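Local coordinates for kelch domain-containing protein (Colletotrichum graminicola M1.001, PDB 5C86) that probably oxidises primary alcohols to aldehydes, as a copper-dependent fungal alcohol oxidase of the AA5 (galactose oxidase and glyoxal oxidase) family, at residues L29-T41 with G352-D364. Numbering follows the deposited sequence.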
ATOM      1  N   LEU A  29      -7.203   0.273 -11.088  1.00 12.50           N
ATOM      2  CA  LEU A  29      -8.628   0.329 -10.663  1.00 14.60           C
ATOM      3  C   LEU A  29      -8.802   1.366  -9.569  1.00 16.57           C
ATOM      4  O   LEU A  29      -8.067   1.328  -8.575  1.00 15.59           O
ATOM      5  CB  LEU A  29      -9.154  -1.003 -10.157  1.00 16.73           C
ATOM      6  CG  LEU A  29     -10.626  -1.184  -9.733  1.00 19.12           C
ATOM      7  CD1 LEU A  29     -11.528  -1.003 -10.920  1.00 20.86           C
ATOM      8  CD2 LEU A  29     -10.803  -2.553  -9.186  1.00 23.27           C
ATOM      9  N   VAL A  30      -9.737   2.287  -9.753  1.00 14.64           N
ATOM     10  CA  VAL A  30      -9.999   3.323  -8.764  1.00 13.94           C
ATOM     11  C   VAL A  30     -11.468   3.281  -8.314  1.00 15.25           C
ATOM     12  O   VAL A  30     -12.353   2.904  -9.120  1.00 15.82           O
ATOM     13  CB  VAL A  30      -9.590   4.698  -9.243  1.00 14.34           C
ATOM     14  CG1 VAL A  30      -8.248   4.668  -9.944  1.00 14.63           C
ATOM     15  CG2 VAL A  30     -10.658   5.339 -10.162  1.00 15.12           C
ATOM     16  N   TRP A  31     -11.726   3.729  -7.098  1.00 13.95           N
ATOM     17  CA  TRP A  31     -13.127   3.879  -6.684  1.00 14.12           C
ATOM     18  C   TRP A  31     -13.281   4.996  -5.682  1.00 15.21           C
ATOM     19  O   TRP A  31     -12.358   5.412  -5.010  1.00 13.97           O
ATOM     20  CB  TRP A  31     -13.737   2.617  -6.146  1.00 14.22           C
ATOM     21  CG  TRP A  31     -13.274   2.062  -4.820  1.00 14.52           C
ATOM     22  CD1 TRP A  31     -13.792   2.365  -3.609  1.00 15.52           C
ATOM     23  CD2 TRP A  31     -12.237   1.092  -4.585  1.00 14.49           C
ATOM     24  NE1 TRP A  31     -13.214   1.632  -2.630  1.00 14.39           N
ATOM     25  CE2 TRP A  31     -12.226   0.857  -3.206  1.00 14.03           C
ATOM     26  CE3 TRP A  31     -11.317   0.417  -5.408  1.00 16.19           C
ATOM     27  CZ2 TRP A  31     -11.344  -0.043  -2.575  1.00 17.02           C
ATOM     28  CZ3 TRP A  31     -10.415  -0.497  -4.789  1.00 16.75           C
ATOM     29  CH2 TRP A  31     -10.472  -0.733  -3.390  1.00 15.70           C
ATOM     30  N   SER A  32     -14.518   5.534  -5.588  1.00 15.00           N
ATOM     31  CA  SER A  32     -14.871   6.658  -4.667  1.00 17.14           C
ATOM     32  C   SER A  32     -15.777   6.115  -3.605  1.00 16.49           C
ATOM     33  O   SER A  32     -15.378   5.875  -2.462  1.00 17.38           O
ATOM     34  CB  SER A  32     -15.466   7.812  -5.443  1.00 17.45           C
ATOM     35  OG  SER A  32     -16.558   7.366  -6.322  1.00 17.85           O
ATOM     36  N   SER A  33     -17.066   5.893  -3.944  1.00 16.69           N
ATOM     37  CA  SER A  33     -18.141   5.609  -3.004  1.00 16.90           C
ATOM     38  C   SER A  33     -19.390   5.330  -3.869  1.00 19.46           C
ATOM     39  O   SER A  33     -19.270   5.200  -5.106  1.00 18.65           O
ATOM     40  CB  SER A  33     -18.437   6.831  -2.141  1.00 19.02           C
ATOM     41  OG  SER A  33     -18.802   7.901  -2.953  1.00 19.51           O
ATOM     42  N   GLY A  34     -20.544   5.444  -3.211  1.00 21.36           N
ATOM     43  CA  GLY A  34     -21.843   5.458  -3.965  1.00 22.06           C
ATOM     44  C   GLY A  34     -22.131   6.665  -4.771  1.00 21.99           C
ATOM     45  O   GLY A  34     -23.195   6.692  -5.431  1.00 23.94           O
ATOM     46  N   TRP A  35     -21.267   7.624  -4.778  1.00 22.04           N
ATOM     47  CA  TRP A  35     -21.282   8.742  -5.718  1.00 22.15           C
ATOM     48  C   TRP A  35     -19.923   8.955  -6.328  1.00 24.18           C
ATOM     49  O   TRP A  35     -18.880   8.610  -5.743  1.00 23.27           O
ATOM     50  CB  TRP A  35     -21.662  10.048  -5.036  1.00 24.54           C
ATOM     51  CG  TRP A  35     -23.039  10.006  -4.367  1.00 25.00           C
ATOM     52  CD1 TRP A  35     -24.226  10.495  -4.911  1.00 28.16           C
ATOM     53  CD2 TRP A  35     -23.363   9.507  -3.062  1.00 21.27           C
ATOM     54  NE1 TRP A  35     -25.252  10.257  -4.025  1.00 27.50           N
ATOM     55  CE2 TRP A  35     -24.756   9.661  -2.880  1.00 27.09           C
ATOM     56  CE3 TRP A  35     -22.632   8.882  -2.039  1.00 21.27           C
ATOM     57  CZ2 TRP A  35     -25.412   9.227  -1.690  1.00 24.05           C
ATOM     58  CZ3 TRP A  35     -23.258   8.484  -0.847  1.00 22.29           C
ATOM     59  CH2 TRP A  35     -24.666   8.685  -0.674  1.00 24.81           C
ATOM     60  N   PRO A  36     -19.849   9.660  -7.441  1.00 22.64           N
ATOM     61  CA  PRO A  36     -18.532  10.008  -8.037  1.00 23.29           C
ATOM     62  C   PRO A  36     -17.720  11.085  -7.302  1.00 23.31           C
ATOM     63  O   PRO A  36     -16.484  11.236  -7.456  1.00 21.60           O
ATOM     64  CB  PRO A  36     -18.929  10.537  -9.449  1.00 25.50           C
ATOM     65  CG  PRO A  36     -20.422  10.839  -9.280  1.00 26.55           C
ATOM     66  CD  PRO A  36     -20.971   9.829  -8.379  1.00 25.70           C
ATOM     67  N   ASN A  37     -18.444  11.966  -6.586  1.00 20.25           N
ATOM     68  CA  ASN A  37     -17.935  13.205  -6.114  1.00 20.85           C
ATOM     69  C   ASN A  37     -18.295  13.557  -4.629  1.00 18.82           C
ATOM     70  O   ASN A  37     -18.030  14.673  -4.205  1.00 19.88           O
ATOM     71  CB  ASN A  37     -18.461  14.322  -7.012  1.00 22.29           C
ATOM     72  CG  ASN A  37     -19.999  14.384  -7.012  1.00 23.64           C
ATOM     73  OD1 ASN A  37     -20.698  13.584  -6.400  1.00 24.17           O
ATOM     74  ND2 ASN A  37     -20.505  15.273  -7.811  1.00 31.39           N
ATOM     75  N   ARG A  38     -18.850  12.663  -3.853  0.50 17.03           N
ATOM     76  CA  ARG A  38     -19.129  13.025  -2.470  0.50 17.57           C
ATOM     77  C   ARG A  38     -19.387  11.666  -1.868  0.50 15.84           C
ATOM     78  O   ARG A  38     -19.207  10.741  -2.553  0.50 16.25           O
ATOM     79  CB  ARG A  38     -20.335  13.994  -2.429  0.50 17.75           C
ATOM     80  CG  ARG A  38     -21.549  13.409  -3.132  0.50 17.56           C
ATOM     81  CD  ARG A  38     -22.479  14.547  -3.524  0.50 17.83           C
ATOM     82  NE  ARG A  38     -23.843  14.180  -3.885  0.50 18.79           N
ATOM     83  CZ  ARG A  38     -24.257  14.068  -5.141  0.50 20.08           C
ATOM     84  NH1 ARG A  38     -23.368  14.221  -6.094  0.50 19.93           N
ATOM     85  NH2 ARG A  38     -25.538  13.770  -5.439  0.50 19.10           N
ATOM     86  N   TRP A  39     -19.729  11.577  -0.582  1.00 17.44           N
ATOM     87  CA  TRP A  39     -19.872  10.418   0.278  1.00 16.36           C
ATOM     88  C   TRP A  39     -20.801  10.753   1.422  1.00 15.84           C
ATOM     89  O   TRP A  39     -21.006  11.974   1.671  1.00 18.86           O
ATOM     90  CB  TRP A  39     -18.488   9.929   0.877  1.00 16.58           C
ATOM     91  CG  TRP A  39     -17.912  11.037   1.692  1.00 16.77           C
ATOM     92  CD1 TRP A  39     -17.166  12.036   1.225  1.00 16.71           C
ATOM     93  CD2 TRP A  39     -18.055  11.241   3.107  1.00 15.42           C
ATOM     94  NE1 TRP A  39     -16.838  12.918   2.251  1.00 18.71           N
ATOM     95  CE2 TRP A  39     -17.396  12.464   3.408  1.00 17.85           C
ATOM     96  CE3 TRP A  39     -18.693  10.552   4.123  1.00 15.34           C
ATOM     97  CZ2 TRP A  39     -17.343  12.991   4.712  1.00 18.55           C
ATOM     98  CZ3 TRP A  39     -18.657  11.085   5.431  1.00 16.43           C
ATOM     99  CH2 TRP A  39     -17.989  12.329   5.674  1.00 15.58           C
ATOM    100  N   THR A  40     -21.331   9.738   2.082  1.00 16.35           N
ATOM    101  CA  THR A  40     -21.961   9.871   3.408  1.00 16.92           C
ATOM    102  C   THR A  40     -21.552   8.789   4.292  1.00 15.31           C
ATOM    103  O   THR A  40     -21.017   7.735   3.826  1.00 18.03           O
ATOM    104  CB  THR A  40     -23.540   9.828   3.338  1.00 18.00           C
ATOM    105  OG1 THR A  40     -23.971   8.528   2.925  1.00 19.51           O
ATOM    106  CG2 THR A  40     -24.031  10.934   2.437  1.00 19.00           C
ATOM    107  N   THR A  41     -21.734   8.936   5.616  1.00 17.28           N
ATOM    108  CA  THR A  41     -21.338   7.872   6.528  1.00 17.37           C
ATOM    109  C   THR A  41     -22.087   6.586   6.210  1.00 19.11           C
ATOM    110  O   THR A  41     -21.531   5.470   6.275  1.00 19.62           O
ATOM    111  CB  THR A  41     -21.504   8.312   8.000  1.00 18.03           C
ATOM    112  OG1 THR A  41     -20.668   9.439   8.227  1.00 20.53           O
ATOM    113  CG2 THR A  41     -21.131   7.197   8.938  1.00 19.17           C
ATOM    114  N   GLY A 352      -9.936  15.037  -1.912  1.00 17.06           N
ATOM    115  CA  GLY A 352     -11.269  15.664  -1.816  1.00 16.94           C
ATOM    116  C   GLY A 352     -12.340  14.628  -1.592  1.00 17.20           C
ATOM    117  O   GLY A 352     -12.327  13.891  -0.588  1.00 20.65           O
ATOM    118  N   LEU A 353     -13.315  14.594  -2.504  1.00 17.41           N
ATOM    119  CA  LEU A 353     -14.535  13.852  -2.374  1.00 16.99           C
ATOM    120  C   LEU A 353     -15.392  14.580  -1.315  1.00 19.93           C
ATOM    121  O   LEU A 353     -15.615  14.093  -0.221  1.00 19.48           O
ATOM    122  CB  LEU A 353     -14.403  12.316  -2.027  1.00 17.16           C
ATOM    123  CG  LEU A 353     -15.622  11.469  -2.409  1.00 16.49           C
ATOM    124  CD1 LEU A 353     -15.760  11.252  -3.926  1.00 16.82           C
ATOM    125  CD2 LEU A 353     -15.659  10.120  -1.734  1.00 17.58           C
ATOM    126  N   CYS A 354     -15.863  15.757  -1.666  0.87 20.68           N
ATOM    127  CA  CYS A 354     -16.534  16.592  -0.687  0.87 23.96           C
ATOM    128  C   CYS A 354     -17.656  17.420  -1.242  0.87 27.34           C
ATOM    129  O   CYS A 354     -17.944  18.497  -0.714  0.87 25.70           O
ATOM    130  CB  CYS A 354     -15.491  17.464  -0.035  0.87 25.34           C
ATOM    131  SG  CYS A 354     -14.215  18.098  -1.135  0.87 30.75           S
ATOM    132  N   GLY A 355     -18.284  16.911  -2.283  1.00 23.22           N
ATOM    133  CA  GLY A 355     -19.606  17.420  -2.770  1.00 26.00           C
ATOM    134  C   GLY A 355     -19.586  17.801  -4.225  1.00 25.19           C
ATOM    135  O   GLY A 355     -18.584  17.948  -4.816  1.00 24.14           O
ATOM    136  N   ALA A 356     -20.753  18.028  -4.819  1.00 27.58           N
ATOM    137  CA  ALA A 356     -20.811  18.576  -6.184  1.00 27.30           C
ATOM    138  C   ALA A 356     -20.220  20.006  -6.298  1.00 24.51           C
ATOM    139  O   ALA A 356     -20.455  20.908  -5.469  1.00 30.00           O
ATOM    140  CB  ALA A 356     -22.294  18.559  -6.682  1.00 31.32           C
ATOM    141  N   ASN A 357     -19.409  20.233  -7.318  1.00 31.15           N
ATOM    142  CA  ASN A 357     -18.721  21.516  -7.510  1.00 34.24           C
ATOM    143  C   ASN A 357     -17.864  21.941  -6.362  1.00 31.80           C
ATOM    144  O   ASN A 357     -17.684  23.141  -6.157  1.00 33.20           O
ATOM    145  CB  ASN A 357     -19.713  22.693  -7.788  1.00 40.28           C
ATOM    146  CG  ASN A 357     -20.505  22.517  -9.061  1.00 47.66           C
ATOM    147  OD1 ASN A 357     -20.091  21.790  -9.962  1.00 47.86           O
ATOM    148  ND2 ASN A 357     -21.669  23.209  -9.150  1.00 49.41           N
ATOM    149  N   CYS A 358     -17.357  20.985  -5.582  0.53 25.97           N
ATOM    150  CA  CYS A 358     -16.453  21.289  -4.472  0.53 23.04           C
ATOM    151  C   CYS A 358     -15.069  21.502  -5.102  0.53 23.18           C
ATOM    152  O   CYS A 358     -14.571  20.628  -5.824  0.53 21.57           O
ATOM    153  CB  CYS A 358     -16.515  20.137  -3.468  0.53 21.24           C
ATOM    154  SG  CYS A 358     -15.479  20.331  -2.021  0.53 20.13           S
ATOM    155  N   LYS A 359     -14.449  22.657  -4.866  1.00 24.26           N
ATOM    156  CA  LYS A 359     -13.186  22.973  -5.429  1.00 25.43           C
ATOM    157  C   LYS A 359     -12.055  22.040  -4.885  1.00 22.88           C
ATOM    158  O   LYS A 359     -11.068  21.900  -5.565  1.00 26.18           O
ATOM    159  CB  LYS A 359     -12.868  24.442  -5.213  1.00 30.91           C
ATOM    160  CG  LYS A 359     -12.517  24.814  -3.773  1.00 38.63           C
ATOM    161  CD  LYS A 359     -12.307  26.325  -3.610  1.00 41.31           C
ATOM    162  CE  LYS A 359     -11.693  26.654  -2.236  1.00 45.46           C
ATOM    163  NZ  LYS A 359     -12.609  26.346  -1.067  1.00 46.15           N
ATOM    164  N   GLU A 360     -12.232  21.423  -3.717  1.00 20.48           N
ATOM    165  CA  GLU A 360     -11.224  20.459  -3.215  1.00 19.47           C
ATOM    166  C   GLU A 360     -11.283  19.111  -3.927  1.00 19.02           C
ATOM    167  O   GLU A 360     -10.420  18.283  -3.642  1.00 19.54           O
ATOM    168  CB  GLU A 360     -11.353  20.296  -1.693  1.00 20.31           C
ATOM    169  CG  GLU A 360     -10.838  21.541  -0.991  1.00 22.19           C
ATOM    170  CD  GLU A 360     -11.854  22.685  -0.961  1.00 30.35           C
ATOM    171  OE1 GLU A 360     -13.077  22.373  -0.918  1.00 27.59           O
ATOM    172  OE2 GLU A 360     -11.420  23.867  -0.957  1.00 30.47           O
ATOM    173  N   ASN A 361     -12.274  18.803  -4.767  1.00 17.38           N
ATOM    174  CA  ASN A 361     -12.300  17.547  -5.474  1.00 18.08           C
ATOM    175  C   ASN A 361     -11.260  17.555  -6.576  1.00 17.49           C
ATOM    176  O   ASN A 361     -11.178  18.478  -7.432  1.00 20.22           O
ATOM    177  CB  ASN A 361     -13.600  17.349  -6.188  1.00 18.43           C
ATOM    178  CG  ASN A 361     -14.699  16.996  -5.318  1.00 19.41           C
ATOM    179  OD1 ASN A 361     -14.584  16.343  -4.246  1.00 17.39           O
ATOM    180  ND2 ASN A 361     -15.892  17.327  -5.820  1.00 20.56           N
ATOM    181  N   HIS A 362     -10.383  16.536  -6.552  1.00 15.58           N
ATOM    182  CA  HIS A 362      -9.417  16.388  -7.633  1.00 17.75           C
ATOM    183  C   HIS A 362      -9.613  15.052  -8.311  1.00 20.01           C
ATOM    184  O   HIS A 362      -9.307  13.971  -7.740  1.00 17.96           O
ATOM    185  CB  HIS A 362      -8.028  16.544  -7.028  1.00 17.12           C
ATOM    186  CG  HIS A 362      -7.837  17.845  -6.341  1.00 19.25           C
ATOM    187  ND1 HIS A 362      -7.994  19.048  -7.004  1.00 20.28           N
ATOM    188  CD2 HIS A 362      -7.570  18.160  -5.044  1.00 23.49           C
ATOM    189  CE1 HIS A 362      -7.831  20.041  -6.153  1.00 20.85           C
ATOM    190  NE2 HIS A 362      -7.549  19.534  -4.970  1.00 22.87           N
ATOM    191  N   PHE A 363     -10.165  15.059  -9.530  1.00 18.18           N
ATOM    192  CA  PHE A 363     -10.504  13.800 -10.244  1.00 20.01           C
ATOM    193  C   PHE A 363      -9.263  13.254 -10.974  1.00 19.07           C
ATOM    194  O   PHE A 363      -9.325  12.289 -11.665  1.00 25.68           O
ATOM    195  CB  PHE A 363     -11.690  13.978 -11.232  1.00 19.35           C
ATOM    196  CG  PHE A 363     -13.016  14.294 -10.574  1.00 18.71           C
ATOM    197  CD1 PHE A 363     -13.296  15.615 -10.190  1.00 20.04           C
ATOM    198  CD2 PHE A 363     -13.953  13.314 -10.358  1.00 20.29           C
ATOM    199  CE1 PHE A 363     -14.529  15.906  -9.587  1.00 20.66           C
ATOM    200  CE2 PHE A 363     -15.168  13.595  -9.764  1.00 22.16           C
ATOM    201  CZ  PHE A 363     -15.410  14.917  -9.387  1.00 19.77           C
ATOM    202  N   ASP A 364      -8.194  13.987 -10.891  1.00 18.34           N
ATOM    203  CA  ASP A 364      -7.067  13.770 -11.727  1.00 19.84           C
ATOM    204  C   ASP A 364      -5.859  13.201 -10.918  1.00 19.70           C
ATOM    205  O   ASP A 364      -5.875  13.073  -9.703  1.00 20.61           O
ATOM    206  CB  ASP A 364      -6.692  15.042 -12.405  1.00 22.08           C
ATOM    207  CG  ASP A 364      -6.066  16.053 -11.448  0.70 28.07           C
ATOM    208  OD1 ASP A 364      -6.483  16.132 -10.281  1.00 26.11           O
ATOM    209  OD2 ASP A 364      -5.072  16.701 -11.840  0.50 33.38           O
TER
HETATM  210  O   HOH W   1     -18.600  17.390  -9.145  1.00 33.18           O
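Two loops meet at Arg-38 and Gly-355, joined by one backbone hydrogen bond, from Gly-355 N to Asn-37 O (3.0 Å). Beside it, Leu-353 reaches into the bend of 32-39. With CG anti to the backbone N (chi1 -158°), its CD1 presses on Arg-38 N (3.4 Å) and Ser-32 CB, while CD2 lies against Trp-39 CD1 (3.8 Å). Leu-353 O lies 3.0 Å from Trp-39 CD1, at the edge of the indole and near its plane; Phe-72 stacks on this indole. In this seven-bladed kelch propeller of the galactose oxidase family, the loop 352-364 joins two strands of the blade that the N-terminal strand 5-11 completes. The contact adjoins the copper site, empty in this apo model: Leu-353 and Trp-39 lie near His-335 and Tyr-120, respectively, which bind copper in this protein, and Gly-352 O is hydrogen-bonded to His-335 ND1. On the outer side, Asn-37 ND2 lies 3.9 Å from Ala-356 CB and gives a hydrogen bond to a water that Asn-357 N reaches weakly. In one of its two conformers, Arg-38 NH1 reaches Asn-37 OD1 (2.8 Å) and Trp-35 CD1 lies over the guanidinium. Asn-37 CB meets the edge of Phe-363 at CZ. Asn-361 braces the loop 352-364 from within: OD1 accepts Cys-354 N (2.9 Å) and, weakly, Leu-353 N, while ND2 donates to Gly-355 O.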